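Local coordinates for Ras GTPase-activating-like protein IQGAP3 (PDB 3ISU) that probably serves as a scaffold in signalling at the cytoskeleton, as its IQGAP relatives do, and is represented here by its RGC (RasGAP C-terminal) domain, at residues N108-I111 / F112-K116; A30-E34 / K35-V39. All coordinates share one frame; numbering follows the deposited sequence.

Overall arrangement
Both contacts are local and neither encloses a loop. From the N terminus, strand 25-28 leads into helix 29-35, and contact 2 (A30-E34 with K35-V39) marks where that short helix ends and the chain turns into strand 38-41, an edge of the three-stranded sheet. The chain then runs through the rest of the four-stranded antiparallel sheet, helix 83-91 and the hairpin 96-106 before contact 1 (N108-I111 with F112-K116) opens on helix 107-119. The two follow in series, without nesting or crossing, yet they meet in space with centres about 12 Å apart: L109 lies against the turn at G36 and V37, and L113 against L32, joining the last helix to the first.

Contact 1. Residues N108-I111 / F112-K116; sequences NLLI and FLLNK
Four backbone bonds tie N108-I111 to F112-K116, each N-H reaching the carbonyl four residues back. F112 N binds N108 O and L113 N binds L109 O; L114 N to L110 O is 2.9 Å and almost straight at 176°, and N115 N binds I111 O. Of the apolar contacts, L110-L114 spans four residues and L109-F112 three. On the buried side L110 CD1 rests on L114 CG at 4.1 Å, and CG of L114 also sits 3.4 Å from L110 O. More loosely, L109 CD2 comes within 4.3 Å of F112 CD2, meeting the ring obliquely at the exposed side. Branched aliphatic groups suit the buried positions: I111 and L114 pack on L86 of helix 83-91, and L113, with the partly exposed L109, on V37. Of the polar side chains, N108 binds Q90 NE2 through OD1, and N115 lies alongside I111, pointing the same way. With CG anti to its carbonyl carbon (chi1 -74°), the N115 amide folds back over the preceding turn, ND2 3.8 Å from I111 CG2, while OD1 accepts a hydrogen bond from Y83 OH of helix 83-91. A leucine in place of N115 would probably leave the Y83 hydroxyl without this amide mate and weaken the tie to helix 83-91. The pattern is that of an amphipathic alpha-helix, 107-119, laid with its apolar side into the domain core.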
loop_
_atom_site.group_PDB
_atom_site.type_symbol
_atom_site.label_atom_id
_atom_site.label_comp_id
_atom_site.label_asym_id
_atom_site.label_seq_id
_atom_site.Cartn_x
_atom_site.Cartn_y
_atom_site.Cartn_z
ATOM N N ASN A 108 10.951 -1.049 2.552
ATOM C CA ASN A 108 11.834 -0.805 1.430
ATOM C C ASN A 108 11.139 -0.998 0.089
ATOM O O ASN A 108 11.314 -0.193 -0.829
ATOM C CB ASN A 108 13.058 -1.731 1.490
ATOM C CG ASN A 108 14.041 -1.332 2.586
ATOM O OD1 ASN A 108 13.989 -0.210 3.055
ATOM N ND2 ASN A 108 14.940 -2.245 2.978
ATOM N N LEU A 109 10.361 -2.075 -0.027
ATOM C CA LEU A 109 9.753 -2.375 -1.302
ATOM C C LEU A 109 8.523 -1.496 -1.602
ATOM O O LEU A 109 8.242 -1.201 -2.795
ATOM C CB LEU A 109 9.508 -3.874 -1.464
ATOM C CG LEU A 109 10.812 -4.657 -1.711
ATOM C CD1 LEU A 109 10.537 -6.147 -1.559
ATOM C CD2 LEU A 109 11.425 -4.334 -3.054
ATOM N N LEU A 110 7.866 -1.012 -0.557
ATOM C CA LEU A 110 6.823 0.016 -0.729
ATOM C C LEU A 110 7.419 1.295 -1.235
ATOM O O LEU A 110 6.916 1.872 -2.190
ATOM C CB LEU A 110 6.019 0.232 0.534
ATOM C CG LEU A 110 4.868 1.253 0.516
ATOM C CD1 LEU A 110 3.858 0.906 -0.638
ATOM C CD2 LEU A 110 4.234 1.282 1.924
ATOM N N ILE A 111 8.522 1.739 -0.627
ATOM C CA ILE A 111 9.218 2.930 -1.126
ATOM C C ILE A 111 9.573 2.774 -2.612
ATOM O O ILE A 111 9.365 3.710 -3.432
ATOM C CB ILE A 111 10.476 3.249 -0.281
ATOM C CG1 ILE A 111 10.045 3.749 1.082
ATOM C CG2 ILE A 111 11.375 4.258 -1.013
ATOM C CD1 ILE A 111 11.212 3.829 2.132
ATOM N N PHE A 112 10.129 1.618 -2.971
ATOM C CA PHE A 112 10.493 1.331 -4.349
ATOM C C PHE A 112 9.287 1.366 -5.283
ATOM O O PHE A 112 9.324 2.026 -6.302
ATOM C CB PHE A 112 11.182 -0.003 -4.415
ATOM C CG PHE A 112 11.599 -0.408 -5.809
ATOM C CD1 PHE A 112 12.516 0.340 -6.508
ATOM C CD2 PHE A 112 11.094 -1.559 -6.382
ATOM C CE1 PHE A 112 12.930 -0.057 -7.795
ATOM C CE2 PHE A 112 11.494 -1.961 -7.659
ATOM C CZ PHE A 112 12.405 -1.202 -8.354
ATOM N N LEU A 113 8.185 0.746 -4.893
ATOM C CA LEU A 113 6.966 0.810 -5.711
ATOM C C LEU A 113 6.407 2.232 -5.906
ATOM O O LEU A 113 6.108 2.630 -7.047
ATOM C CB LEU A 113 5.883 -0.066 -5.109
ATOM C CG LEU A 113 4.612 -0.309 -5.943
ATOM C CD1 LEU A 113 4.881 -1.164 -7.183
ATOM C CD2 LEU A 113 3.560 -1.006 -5.022
ATOM N N LEU A 114 6.286 2.992 -4.821
ATOM C CA LEU A 114 5.904 4.391 -4.905
ATOM C C LEU A 114 6.848 5.216 -5.817
ATOM O O LEU A 114 6.368 5.960 -6.686
ATOM C CB LEU A 114 5.792 5.027 -3.525
ATOM C CG LEU A 114 4.722 4.461 -2.593
ATOM C CD1 LEU A 114 4.849 5.176 -1.235
ATOM C CD2 LEU A 114 3.327 4.609 -3.131
ATOM N N ASN A 115 8.146 5.034 -5.673
ATOM C CA ASN A 115 9.145 5.679 -6.555
ATOM C C ASN A 115 8.946 5.371 -8.045
ATOM O O ASN A 115 8.978 6.274 -8.885
ATOM C CB ASN A 115 10.576 5.205 -6.251
ATOM C CG ASN A 115 11.148 5.778 -4.958
ATOM O OD1 ASN A 115 10.570 6.686 -4.361
ATOM N ND2 ASN A 115 12.315 5.257 -4.537
ATOM N N LYS A 116 8.843 4.081 -8.346
ATOM C CA LYS A 116 8.760 3.577 -9.701
ATOM C C LYS A 116 7.482 4.051 -10.364
ATOM O O LYS A 116 7.492 4.508 -11.528
ATOM C CB LYS A 116 8.792 2.057 -9.674
ATOM C CG LYS A 116 8.884 1.339 -11.006
ATOM C CD LYS A 116 9.158 -0.174 -10.786
#

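Contact 2. Residues A30-E34 / K35-V39; sequences AQLLE and KGVLV
L32 O is gripped by several backbone N-H groups as the helix ends. L38 N gives it the straight bond, 3.1 Å at 173°, though from above the carbonyl plane; V37 N at 3.0 Å and K35 N add weak ones. K35 N also binds Q31 O, the ordinary helical bond, and G36 N reaches L33 O at 2.9 Å, again from above the carbonyl plane. The pair G36 N to L33 O and V37 N to L32 O, with G36 at positive phi, is a Schellman motif, closing helix 29-35 and turning the chain into strand 38-41. G36 suits the reversal because its phi of 86° would jam a side chain against the carbonyl oxygen of K35.

Apolar groups close the turn from within. L32 CB meets L38 CB at 3.8 Å, and L32 CD2 lies near V37 CB; these aliphatic residues are buried, L32 and V37 both against L113 of helix 107-119 and L38 against F49 and V105. L33 is placed differently: CG stands anti to its backbone N (chi1 -178°), and CD1 comes to 3.4 Å from L38 O on the exposed side.

The charged pair at the outer end suits solvent. K35 lays its CG 3.3 Å from Q31 O, so the aliphatic part of the lysine lies over the last turn. E34 OE1 stays 5.1 Å from K35 NZ, too far for a direct salt bridge. Bends at chi4 of K35 and chi2 of E34 put both groups on one water, which donates to E34 OE1 and accepts from K35 NZ at 3.1 Å.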
loop_
_atom_site.group_PDB
_atom_site.type_symbol
_atom_site.label_atom_id
_atom_site.label_comp_id
_atom_site.label_asym_id
_atom_site.label_seq_id
_atom_site.Cartn_x
_atom_site.Cartn_y
_atom_site.Cartn_z
ATOM N N ALA A 30 -2.398 -10.294 -3.693
ATOM C CA ALA A 30 -1.596 -11.335 -4.248
ATOM C C ALA A 30 -0.513 -10.733 -5.132
ATOM O O ALA A 30 0.612 -11.233 -5.163
ATOM C CB ALA A 30 -2.471 -12.327 -5.036
ATOM N N GLN A 31 -0.858 -9.702 -5.882
ATOM C CA GLN A 31 0.148 -9.011 -6.709
ATOM C C GLN A 31 1.196 -8.337 -5.840
ATOM O O GLN A 31 2.393 -8.411 -6.115
ATOM C CB GLN A 31 -0.523 -7.998 -7.616
ATOM C CG GLN A 31 -1.353 -8.642 -8.728
ATOM C CD GLN A 31 -2.127 -7.625 -9.497
ATOM O OE1 GLN A 31 -2.874 -6.832 -8.946
ATOM N NE2 GLN A 31 -1.916 -7.609 -10.828
ATOM N N LEU A 32 0.758 -7.704 -4.767
ATOM C CA LEU A 32 1.723 -7.079 -3.836
ATOM C C LEU A 32 2.630 -8.099 -3.120
ATOM O O LEU A 32 3.824 -7.869 -2.878
ATOM C CB LEU A 32 0.969 -6.224 -2.853
ATOM C CG LEU A 32 0.277 -4.993 -3.399
ATOM C CD1 LEU A 32 -0.199 -4.241 -2.180
ATOM C CD2 LEU A 32 1.195 -4.148 -4.232
ATOM N N LEU A 33 2.096 -9.282 -2.859
ATOM C CA LEU A 33 2.939 -10.369 -2.312
ATOM C C LEU A 33 4.001 -10.783 -3.274
ATOM O O LEU A 33 5.165 -10.938 -2.931
ATOM C CB LEU A 33 2.063 -11.583 -1.924
ATOM C CG LEU A 33 2.817 -12.746 -1.296
ATOM C CD1 LEU A 33 3.204 -12.340 0.170
ATOM C CD2 LEU A 33 1.996 -14.053 -1.308
ATOM N N GLU A 34 3.599 -10.948 -4.530
ATOM C CA GLU A 34 4.499 -11.399 -5.536
ATOM C C GLU A 34 5.614 -10.389 -5.716
ATOM O O GLU A 34 6.742 -10.765 -6.022
ATOM C CB GLU A 34 3.727 -11.657 -6.835
ATOM C CG GLU A 34 4.469 -12.449 -7.872
ATOM C CD GLU A 34 5.405 -11.582 -8.690
ATOM O OE1 GLU A 34 5.089 -10.378 -8.840
ATOM O OE2 GLU A 34 6.458 -12.099 -9.122
ATOM N N LYS A 35 5.299 -9.111 -5.504
ATOM C CA LYS A 35 6.291 -8.044 -5.634
ATOM C C LYS A 35 7.158 -7.888 -4.376
ATOM O O LYS A 35 8.166 -7.195 -4.390
ATOM C CB LYS A 35 5.581 -6.722 -5.967
ATOM C CG LYS A 35 4.978 -6.708 -7.377
ATOM C CD LYS A 35 4.121 -5.459 -7.602
ATOM C CE LYS A 35 3.402 -5.553 -8.953
ATOM N NZ LYS A 35 4.322 -5.531 -10.115
ATOM N N GLY A 36 6.784 -8.533 -3.289
ATOM C CA GLY A 36 7.537 -8.416 -2.056
ATOM C C GLY A 36 7.126 -7.221 -1.219
ATOM O O GLY A 36 7.656 -7.044 -0.123
ATOM N N VAL A 37 6.145 -6.460 -1.700
ATOM C CA VAL A 37 5.564 -5.329 -0.966
ATOM C C VAL A 37 4.700 -5.777 0.190
ATOM O O VAL A 37 4.795 -5.221 1.274
ATOM C CB VAL A 37 4.758 -4.376 -1.919
ATOM C CG1 VAL A 37 4.064 -3.253 -1.145
ATOM C CG2 VAL A 37 5.668 -3.782 -3.007
ATOM N N LEU A 38 3.858 -6.801 -0.006
ATOM C CA LEU A 38 3.040 -7.331 1.074
ATOM C C LEU A 38 3.764 -8.483 1.714
ATOM O O LEU A 38 4.349 -9.294 1.000
ATOM C CB LEU A 38 1.686 -7.822 0.559
ATOM C CG LEU A 38 0.700 -8.300 1.617
ATOM C CD1 LEU A 38 0.303 -7.228 2.607
ATOM C CD2 LEU A 38 -0.573 -8.867 0.924
ATOM N N VAL A 39 3.754 -8.523 3.046
ATOM C CA VAL A 39 4.438 -9.564 3.834
ATOM C C VAL A 39 3.438 -10.577 4.356
ATOM O O VAL A 39 3.657 -11.810 4.229
ATOM C CB VAL A 39 5.212 -8.917 5.023
ATOM C CG1 VAL A 39 5.723 -9.986 5.999
ATOM C CG2 VAL A 39 6.354 -8.096 4.460
HETATM O O HOH W 1 5.535 -8.342 -10.253
#